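Local coordinates for periplasmic sugar-binding domain protein (Pseudomonas fluorescens Pf-5, PDB 3H75) that probably binds a carbohydrate in the periplasm, as a two-domain member of the bacterial solute-binding protein 2 family, at residues 211-214 with 215-218; 122-125 with 126-130; 227-231 with 232-236; 191-194 with 195-199. All blocks are in the same frame, centred on the assembly; numbering follows the deposited sequence.

Contact 1 of 4, residues 211-214 with 215-218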
loop_
_atom_site.group_PDB
_atom_site.type_symbol
_atom_site.label_atom_id
_atom_site.label_comp_id
_atom_site.label_asym_id
_atom_site.label_seq_id
_atom_site.Cartn_x
_atom_site.Cartn_y
_atom_site.Cartn_z
ATOM N N SER A 211 -3.895 13.018 -0.274
ATOM C CA SER A 211 -2.930 12.403 -1.193
ATOM C C SER A 211 -2.960 10.889 -1.053
ATOM O O SER A 211 -2.981 10.361 0.063
ATOM C CB SER A 211 -1.509 12.898 -0.917
ATOM O OG SER A 211 -1.364 14.255 -1.293
ATOM N N ALA A 212 -2.962 10.190 -2.187
ATOM C CA ALA A 212 -3.005 8.731 -2.175
ATOM C C ALA A 212 -1.711 8.090 -1.683
ATOM O O ALA A 212 -1.660 6.888 -1.468
ATOM C CB ALA A 212 -3.378 8.200 -3.554
ATOM N N ASN A 213 -0.647 8.871 -1.539
ATOM C CA ASN A 213 0.575 8.318 -0.967
ATOM C C ASN A 213 1.374 9.437 -0.317
ATOM O O ASN A 213 1.043 10.621 -0.489
ATOM C CB ASN A 213 1.381 7.489 -1.997
ATOM C CG ASN A 213 2.360 8.301 -2.807
ATOM O OD1 ASN A 213 2.232 9.511 -2.936
ATOM N ND2 ASN A 213 3.349 7.616 -3.383
ATOM N N ASP A 214 2.388 9.071 0.459
ATOM C CA ASP A 214 3.176 10.060 1.174
ATOM C C ASP A 214 4.127 10.882 0.320
ATOM O O ASP A 214 4.334 12.062 0.598
ATOM C CB ASP A 214 3.925 9.401 2.349
ATOM C CG ASP A 214 4.894 8.314 1.916
ATOM O OD1 ASP A 214 4.827 7.843 0.761
ATOM O OD2 ASP A 214 5.723 7.920 2.762
ATOM N N GLU A 215 4.690 10.268 -0.717
ATOM C CA GLU A 215 5.605 10.965 -1.617
ATOM C C GLU A 215 4.925 12.216 -2.170
ATOM O O GLU A 215 5.483 13.318 -2.134
ATOM C CB GLU A 215 5.993 10.060 -2.791
ATOM C CG GLU A 215 6.719 8.765 -2.427
ATOM C CD GLU A 215 8.185 8.971 -2.103
ATOM O OE1 GLU A 215 8.792 9.913 -2.659
ATOM O OE2 GLU A 215 8.736 8.177 -1.307
HETATM N N MSE A 216 3.714 12.043 -2.687
HETATM C CA MSE A 216 2.977 13.160 -3.255
HETATM C C MSE A 216 2.610 14.192 -2.196
HETATM O O MSE A 216 2.671 15.388 -2.453
HETATM C CB MSE A 216 1.731 12.648 -3.976
HETATM C CG MSE A 216 2.075 11.762 -5.166
HETATM SE SE MSE A 216 0.571 11.238 -6.229
HETATM C CE MSE A 216 -0.421 10.251 -4.853
ATOM N N ALA A 217 2.244 13.741 -1.000
ATOM C CA ALA A 217 1.907 14.680 0.065
ATOM C C ALA A 217 3.118 15.568 0.375
ATOM O O ALA A 217 2.990 16.785 0.502
ATOM C CB ALA A 217 1.466 13.920 1.316
ATOM N N LEU A 218 4.295 14.957 0.487
ATOM C CA LEU A 218 5.517 15.704 0.775
ATOM C C LEU A 218 5.825 16.717 -0.332
ATOM O O LEU A 218 6.327 17.810 -0.063
ATOM C CB LEU A 218 6.685 14.733 0.960
ATOM C CG LEU A 218 6.553 13.845 2.197
ATOM C CD1 LEU A 218 7.641 12.789 2.180
ATOM C CD2 LEU A 218 6.626 14.694 3.460
#

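Contact 2 of 4, residues 122-125 with 126-130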
loop_
_atom_site.group_PDB
_atom_site.type_symbol
_atom_site.label_atom_id
_atom_site.label_comp_id
_atom_site.label_asym_id
_atom_site.label_seq_id
_atom_site.Cartn_x
_atom_site.Cartn_y
_atom_site.Cartn_z
ATOM N N ASP A 122 -7.424 -0.770 1.066
ATOM C CA ASP A 122 -7.157 0.524 0.438
ATOM C C ASP A 122 -8.353 1.474 0.462
ATOM O O ASP A 122 -8.193 2.673 0.691
ATOM C CB ASP A 122 -6.703 0.337 -1.018
ATOM C CG ASP A 122 -5.240 -0.081 -1.138
ATOM O OD1 ASP A 122 -4.369 0.631 -0.606
ATOM O OD2 ASP A 122 -4.963 -1.116 -1.779
ATOM N N GLU A 123 -9.553 0.961 0.207
ATOM C CA GLU A 123 -10.731 1.823 0.204
ATOM C C GLU A 123 -10.918 2.480 1.569
ATOM O O GLU A 123 -11.181 3.682 1.656
ATOM C CB GLU A 123 -11.982 1.028 -0.170
ATOM C CG GLU A 123 -13.183 1.900 -0.509
ATOM C CD GLU A 123 -14.389 1.087 -0.945
ATOM O OE1 GLU A 123 -14.205 0.129 -1.725
ATOM O OE2 GLU A 123 -15.517 1.409 -0.517
ATOM N N GLU A 124 -10.774 1.699 2.636
ATOM C CA GLU A 124 -10.923 2.238 3.982
ATOM C C GLU A 124 -9.898 3.345 4.215
ATOM O O GLU A 124 -10.211 4.374 4.809
ATOM C CB GLU A 124 -10.734 1.137 5.031
ATOM C CG GLU A 124 -10.786 1.641 6.474
ATOM C CD GLU A 124 -12.175 2.079 6.915
ATOM O OE1 GLU A 124 -13.047 2.319 6.051
ATOM O OE2 GLU A 124 -12.393 2.193 8.138
ATOM N N ALA A 125 -8.676 3.141 3.736
ATOM C CA ALA A 125 -7.627 4.145 3.912
ATOM C C ALA A 125 -7.996 5.470 3.242
ATOM O O ALA A 125 -7.801 6.548 3.820
ATOM C CB ALA A 125 -6.308 3.625 3.362
ATOM N N GLY A 126 -8.529 5.392 2.026
ATOM C CA GLY A 126 -8.912 6.596 1.306
ATOM C C GLY A 126 -10.051 7.316 1.999
ATOM O O GLY A 126 -10.087 8.543 2.084
ATOM N N TYR A 127 -11.001 6.537 2.495
ATOM C CA TYR A 127 -12.157 7.074 3.202
ATOM C C TYR A 127 -11.712 7.726 4.513
ATOM O O TYR A 127 -12.032 8.883 4.793
ATOM C CB TYR A 127 -13.129 5.931 3.494
ATOM C CG TYR A 127 -14.347 6.304 4.304
ATOM C CD1 TYR A 127 -15.362 7.085 3.754
ATOM C CD2 TYR A 127 -14.505 5.839 5.609
ATOM C CE1 TYR A 127 -16.508 7.388 4.481
ATOM C CE2 TYR A 127 -15.650 6.137 6.347
ATOM C CZ TYR A 127 -16.646 6.912 5.774
ATOM O OH TYR A 127 -17.774 7.223 6.502
ATOM N N ARG A 128 -10.961 6.977 5.311
ATOM C CA ARG A 128 -10.500 7.471 6.601
ATOM C C ARG A 128 -9.629 8.712 6.497
ATOM O O ARG A 128 -9.680 9.570 7.371
ATOM C CB ARG A 128 -9.766 6.359 7.357
ATOM C CG ARG A 128 -10.703 5.262 7.866
ATOM C CD ARG A 128 -11.686 5.817 8.892
ATOM N NE ARG A 128 -12.826 4.928 9.106
ATOM C CZ ARG A 128 -13.937 5.283 9.743
ATOM N NH1 ARG A 128 -14.060 6.511 10.232
ATOM N NH2 ARG A 128 -14.930 4.414 9.884
HETATM N N MSE A 129 -8.838 8.831 5.434
HETATM C CA MSE A 129 -8.005 10.023 5.319
HETATM C C MSE A 129 -8.828 11.295 5.285
HETATM O O MSE A 129 -8.495 12.260 5.968
HETATM C CB MSE A 129 -7.106 9.971 4.087
HETATM C CG MSE A 129 -5.892 9.064 4.255
HETATM SE SE MSE A 129 -4.561 9.356 2.872
HETATM C CE MSE A 129 -5.502 8.529 1.376
ATOM N N LEU A 130 -9.904 11.316 4.506
ATOM C CA LEU A 130 -10.710 12.527 4.455
ATOM C C LEU A 130 -11.431 12.745 5.780
ATOM O O LEU A 130 -11.480 13.870 6.268
ATOM C CB LEU A 130 -11.727 12.488 3.309
ATOM C CG LEU A 130 -12.421 13.846 3.114
ATOM C CD1 LEU A 130 -11.381 14.906 2.788
ATOM C CD2 LEU A 130 -13.450 13.759 2.012
HETATM O O HOH W 1 -15.561 2.460 7.436
#

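Contact 3 of 4, residues 227-231 with 232-236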
loop_
_atom_site.group_PDB
_atom_site.type_symbol
_atom_site.label_atom_id
_atom_site.label_comp_id
_atom_site.label_asym_id
_atom_site.label_seq_id
_atom_site.Cartn_x
_atom_site.Cartn_y
_atom_site.Cartn_z
ATOM N N LEU A 227 4.452 29.009 -0.914
ATOM C CA LEU A 227 3.396 29.990 -1.129
ATOM C C LEU A 227 3.014 30.707 0.158
ATOM O O LEU A 227 2.159 31.594 0.155
ATOM C CB LEU A 227 2.158 29.313 -1.728
ATOM C CG LEU A 227 2.340 28.698 -3.120
ATOM C CD1 LEU A 227 1.046 28.032 -3.559
ATOM C CD2 LEU A 227 2.748 29.776 -4.114
ATOM N N GLY A 228 3.653 30.322 1.258
ATOM C CA GLY A 228 3.365 30.947 2.535
ATOM C C GLY A 228 2.399 30.171 3.410
ATOM O O GLY A 228 2.112 30.584 4.535
ATOM N N ARG A 229 1.891 29.049 2.905
ATOM C CA ARG A 229 0.959 28.237 3.681
ATOM C C ARG A 229 1.738 27.479 4.752
ATOM O O ARG A 229 2.960 27.334 4.655
ATOM C CB ARG A 229 0.205 27.256 2.772
ATOM C CG ARG A 229 -0.640 27.911 1.677
ATOM C CD ARG A 229 -1.680 28.884 2.244
ATOM N NE ARG A 229 -2.706 28.242 3.069
ATOM C CZ ARG A 229 -3.783 27.618 2.594
ATOM N NH1 ARG A 229 -3.996 27.542 1.287
ATOM N NH2 ARG A 229 -4.661 27.084 3.431
ATOM N N LYS A 230 1.032 27.005 5.773
ATOM C CA LYS A 230 1.667 26.290 6.876
ATOM C C LYS A 230 1.083 24.893 7.071
ATOM O O LYS A 230 0.081 24.722 7.768
ATOM C CB LYS A 230 1.505 27.090 8.172
ATOM C CG LYS A 230 2.092 28.497 8.111
ATOM C CD LYS A 230 3.602 28.497 8.305
ATOM C CE LYS A 230 3.979 28.578 9.785
ATOM N NZ LYS A 230 3.415 27.465 10.603
ATOM N N PRO A 231 1.704 23.876 6.456
ATOM C CA PRO A 231 1.212 22.504 6.595
ATOM C C PRO A 231 1.027 22.118 8.062
ATOM O O PRO A 231 1.936 22.290 8.879
ATOM C CB PRO A 231 2.304 21.682 5.915
ATOM C CG PRO A 231 2.764 22.591 4.829
ATOM C CD PRO A 231 2.859 23.924 5.542
ATOM N N GLY A 232 -0.152 21.600 8.394
ATOM C CA GLY A 232 -0.416 21.191 9.760
ATOM C C GLY A 232 -1.123 22.249 10.583
ATOM O O GLY A 232 -1.683 21.943 11.636
ATOM N N THR A 233 -1.099 23.490 10.109
ATOM C CA THR A 233 -1.745 24.586 10.823
ATOM C C THR A 233 -2.918 25.165 10.038
ATOM O O THR A 233 -4.064 25.050 10.469
ATOM C CB THR A 233 -0.742 25.716 11.149
ATOM O OG1 THR A 233 0.287 25.211 12.009
ATOM C CG2 THR A 233 -1.445 26.870 11.851
ATOM N N ASP A 234 -2.642 25.778 8.889
ATOM C CA ASP A 234 -3.703 26.366 8.075
ATOM C C ASP A 234 -4.044 25.552 6.828
ATOM O O ASP A 234 -4.986 25.874 6.104
ATOM C CB ASP A 234 -3.336 27.801 7.670
ATOM C CG ASP A 234 -2.027 27.881 6.907
ATOM O OD1 ASP A 234 -1.916 27.254 5.833
ATOM O OD2 ASP A 234 -1.105 28.580 7.380
ATOM N N LEU A 235 -3.277 24.497 6.586
ATOM C CA LEU A 235 -3.493 23.628 5.435
ATOM C C LEU A 235 -3.153 22.223 5.915
ATOM O O LEU A 235 -2.022 21.961 6.321
ATOM C CB LEU A 235 -2.572 24.047 4.285
ATOM C CG LEU A 235 -2.706 23.325 2.945
ATOM C CD1 LEU A 235 -4.136 23.441 2.430
ATOM C CD2 LEU A 235 -1.726 23.927 1.942
ATOM N N LEU A 236 -4.131 21.321 5.883
ATOM C CA LEU A 236 -3.913 19.963 6.372
ATOM C C LEU A 236 -3.747 18.925 5.270
ATOM O O LEU A 236 -4.534 18.875 4.326
ATOM C CB LEU A 236 -5.058 19.564 7.301
ATOM C CG LEU A 236 -5.389 20.588 8.398
ATOM C CD1 LEU A 236 -6.361 19.958 9.384
ATOM C CD2 LEU A 236 -4.117 21.034 9.126
HETATM O O HOH W 2 -0.502 30.841 5.925
HETATM O O HOH W 3 2.015 23.271 11.573
#

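Contact 4 of 4, residues 191-194 with 195-199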
loop_
_atom_site.group_PDB
_atom_site.type_symbol
_atom_site.label_atom_id
_atom_site.label_comp_id
_atom_site.label_asym_id
_atom_site.label_seq_id
_atom_site.Cartn_x
_atom_site.Cartn_y
_atom_site.Cartn_z
ATOM N N ARG A 191 6.327 15.389 -9.373
ATOM C CA ARG A 191 5.172 15.661 -10.224
ATOM C C ARG A 191 4.076 16.323 -9.391
ATOM O O ARG A 191 3.493 17.326 -9.798
ATOM C CB ARG A 191 4.640 14.370 -10.855
ATOM C CG ARG A 191 3.426 14.572 -11.759
ATOM C CD ARG A 191 2.963 13.251 -12.353
ATOM N NE ARG A 191 1.655 13.341 -12.999
ATOM C CZ ARG A 191 1.429 13.919 -14.176
ATOM N NH1 ARG A 191 2.427 14.469 -14.857
ATOM N NH2 ARG A 191 0.201 13.938 -14.676
ATOM N N ALA A 192 3.797 15.760 -8.219
ATOM C CA ALA A 192 2.778 16.325 -7.337
ATOM C C ALA A 192 3.211 17.724 -6.924
ATOM O O ALA A 192 2.386 18.631 -6.797
ATOM C CB ALA A 192 2.600 15.444 -6.105
ATOM N N TYR A 193 4.513 17.890 -6.708
ATOM C CA TYR A 193 5.071 19.181 -6.321
ATOM C C TYR A 193 4.747 20.220 -7.390
ATOM O O TYR A 193 4.293 21.321 -7.077
ATOM C CB TYR A 193 6.591 19.069 -6.156
ATOM C CG TYR A 193 7.313 20.399 -6.071
ATOM C CD1 TYR A 193 7.130 21.253 -4.984
ATOM C CD2 TYR A 193 8.189 20.798 -7.079
ATOM C CE1 TYR A 193 7.805 22.473 -4.901
ATOM C CE2 TYR A 193 8.867 22.012 -7.009
ATOM C CZ TYR A 193 8.672 22.843 -5.919
ATOM O OH TYR A 193 9.353 24.035 -5.848
ATOM N N ARG A 194 4.983 19.863 -8.649
ATOM C CA ARG A 194 4.720 20.768 -9.760
ATOM C C ARG A 194 3.235 21.075 -9.888
ATOM O O ARG A 194 2.845 22.222 -10.104
ATOM C CB ARG A 194 5.249 20.173 -11.068
ATOM C CG ARG A 194 6.766 20.066 -11.139
ATOM C CD ARG A 194 7.424 21.427 -10.971
ATOM N NE ARG A 194 8.881 21.345 -11.029
ATOM C CZ ARG A 194 9.694 22.372 -10.805
ATOM N NH1 ARG A 194 9.192 23.565 -10.506
ATOM N NH2 ARG A 194 11.009 22.208 -10.873
ATOM N N GLN A 195 2.404 20.046 -9.750
ATOM C CA GLN A 195 0.963 20.228 -9.842
ATOM C C GLN A 195 0.457 21.113 -8.703
ATOM O O GLN A 195 -0.404 21.972 -8.913
ATOM C CB GLN A 195 0.258 18.865 -9.810
ATOM C CG GLN A 195 0.596 17.961 -10.995
ATOM C CD GLN A 195 0.064 16.541 -10.834
ATOM O OE1 GLN A 195 0.281 15.898 -9.806
ATOM N NE2 GLN A 195 -0.623 16.043 -11.856
ATOM N N ALA A 196 1.004 20.910 -7.504
ATOM C CA ALA A 196 0.605 21.680 -6.328
ATOM C C ALA A 196 0.963 23.154 -6.451
ATOM O O ALA A 196 0.215 24.018 -5.998
ATOM C CB ALA A 196 1.242 21.092 -5.067
ATOM N N GLN A 197 2.109 23.447 -7.057
ATOM C CA GLN A 197 2.515 24.837 -7.225
ATOM C C GLN A 197 1.422 25.607 -7.950
ATOM O O GLN A 197 1.110 26.742 -7.602
ATOM C CB GLN A 197 3.802 24.936 -8.043
ATOM C CG GLN A 197 5.063 24.508 -7.322
ATOM C CD GLN A 197 6.297 24.724 -8.177
ATOM O OE1 GLN A 197 6.417 24.159 -9.263
ATOM N NE2 GLN A 197 7.217 25.552 -7.693
ATOM N N GLN A 198 0.847 24.974 -8.964
ATOM C CA GLN A 198 -0.203 25.597 -9.754
ATOM C C GLN A 198 -1.547 25.595 -9.031
ATOM O O GLN A 198 -2.188 26.637 -8.889
ATOM C CB GLN A 198 -0.342 24.871 -11.092
ATOM C CG GLN A 198 0.937 24.831 -11.911
ATOM C CD GLN A 198 0.795 23.999 -13.171
ATOM O OE1 GLN A 198 -0.049 24.282 -14.023
ATOM N NE2 GLN A 198 1.622 22.966 -13.294
ATOM N N LEU A 199 -1.959 24.419 -8.567
ATOM C CA LEU A 199 -3.240 24.263 -7.882
ATOM C C LEU A 199 -3.427 25.104 -6.618
ATOM O O LEU A 199 -4.495 25.683 -6.408
ATOM C CB LEU A 199 -3.471 22.782 -7.557
ATOM C CG LEU A 199 -3.637 21.863 -8.773
ATOM C CD1 LEU A 199 -3.609 20.407 -8.337
ATOM C CD2 LEU A 199 -4.941 22.190 -9.495
HETATM O O HOH W 4 4.518 24.151 -11.305
#

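Contact 1 of 4, residues 211-214 with 215-218
N213 and M216 meet where the loop after strand 206-211 turns into helix 214-226. From CB the N213 side chain rises between its own backbone N and carbonyl carbon (chi1 88°), which brings the amide back over the first turn. Its CG lies 4.0 Å from M216 CE. OD1 then accepts from M216 N at 2.9 Å, an almost straight bond (168° at the hydrogen) whose donor is tilted 28° from the carbonyl plane. ND2, on the other branch, passes 3.6 Å from E215 CB and is held by W187 O and a bound glycerol. This is an N-cap at the C-terminal edge of a parallel strand, in the alpha/beta domain of a periplasmic binding protein, the edge at which ligands are commonly bound in this family. With an alanine in its place, M216 N is likely to lose its capping acceptor and W187 O this donor. The M216 chain crosses the amide at about a right angle and bends at chi3, carrying CE to 3.8 Å from A212 CB. L218 N closes the next turn onto D214 O at 2.9 Å, while the D214 carboxylate bonds outside the turn, OD2 to S243 and OD1 to N241. S211 OG packs 3.6 Å from A217 CA.

Contact 2 of 4, residues 122-125 with 126-130
E124 and R128 stand one turn apart on helix 122-137, where the i to i+4 bond from R128 N to E124 O is short at 2.8 Å and nearly straight at 170°, with equivalent bonds from G126, Y127 and M129. The side chains add a second link over the same turn. With CG anti to the backbone N (chi1 176°) and a bend at chi2, the E124 carboxylate swings along the helix and OE2 accepts a hydrogen bond from R128 NE at 2.9 Å, part of a salt bridge. OE2 lies at the guanidinium edge, near its plane, but NE comes from above the carboxylate, 56° out of its plane. This is an i to i+4 Glu-Arg salt bridge on the helix that follows strand 115-119 and packs on helix 158-173. The other oxygen, OE1, sits 3.8 Å from Y127 CD2 and accepts a hydrogen bond from a water at 2.9 Å; that water also accepts a weak bond from R128 NH2. Cutting E124 back to alanine would probably leave R128 NE without its carboxylate mate and let the guanidinium turn more freely. Y127 CE2 lies 3.9 Å above the guanidinium centre, and Y127 OH bonds to E173.

Contact 3 of 4, residues 227-231 with 232-236
R229 and D234 clasp the loop that joins helix 214-226 to strand 236-240, an alpha-to-beta connection of the kind repeated through this alpha/beta domain; G228, the first residue past the helix to leave helical angles, closes it in a Schellman motif. On the tight side R229 holds D234 with two nitrogens. NE makes a salt bridge to OD1 of D234 at 3.0 Å, from above the carboxylate plane, and NH2 reaches the D234 carbonyl O, also at 3.0 Å, while bonding further to T206 O. K230 N approaches the same OD1 on its syn side with a 175° bond, from the opposite face to NE, so two donors fix the carboxylate's rotation. D234 CG lies between its backbone N and carbonyl carbon (chi1 58°), which turns the carboxylate back toward K230. L235 adds apolar cover, its CD2 lying 4.2 Å above the centre of the guanidinium, and its side chain also rests on A224 and L200. The solvent side is looser: K230 CB and T233 CB are 4.0 Å apart, their side chains running side by side. One water links the P231 carbonyl to T233 OG1, another G228 O to D234 OD2. Between these sides K230 O accepts from both T233 N, at 2.9 Å, and D234 N, at 3.1 Å.

Contact 4 of 4, residues 191-194 with 195-199
Y193 and Q197, one turn apart on helix 189-202, stack ring against amide across the two segments. Ring and amide planes are only 26° apart, with Q197 CD 3.8 Å from Y193 CZ. The Q197 chain, its CG beside the backbone N and extended from there on, carries its amide over one face of the ring. Although Q197 NE2 comes within 3.2 Å of Y193 OH, the angle is too poor for a hydrogen bond; both turn instead to OE1 of E226, the hydroxyl more strongly than the amide. Y193 CE2 also lies 3.8 Å above the R194 guanidinium plane, offset toward its rim.

Polar bonds hold the other end of the same amide. R194 NH1 donates to Q197 OE1 at 3.1 Å, tilted 22° from the carbonyl plane, and a water bridges Q197 OE1 to R194 O. Q197 OE1 is therefore gripped by a guanidinium and a water, while NE2 faces E226. R194 O also receives a weak bond from Q198 NE2.

R191 and Q195 meet by packing: Q195 NE2 sits over one face of the R191 guanidinium, 3.6 Å from NH2, the two planes 50° apart. Y184 O accepts from R191 NE and, weakly, from Q195 NE2, so both groups lie beside the end of strand 177-184.

The backbone supplies i to i+4 bonds, among them A196 N to A192 O at 2.8 Å. A192 and A196 turn to helix 214-226 and L199 to strands 146-152 and 177-184, the layout of an amphipathic helix flanking the sheet of an alpha/beta domain.

How the contacts relate
All four contacts belong to the domain built on the mixed sheet. Contacts 1 and 2 are largely buried and nearer the chain centre, while contacts 3 and 4 are partly buried and about 15 Å apart between centres. Contacts 1 and 3 lie at the start of helix 214-226 and just beyond its end; contact 4 supplies the neighbouring helix 189-202, with A192 CB 3.6 Å from M216 CB. From contact 2, M129 SE packs 3.4 Å from S211 O. Their chemistry differs accordingly: an asparagine cap at a helix start, a direct glutamate-arginine salt bridge along a helix with a water beside it, an arginine-aspartate clasp in a loop, and amide-aromatic stacking on an outer helix.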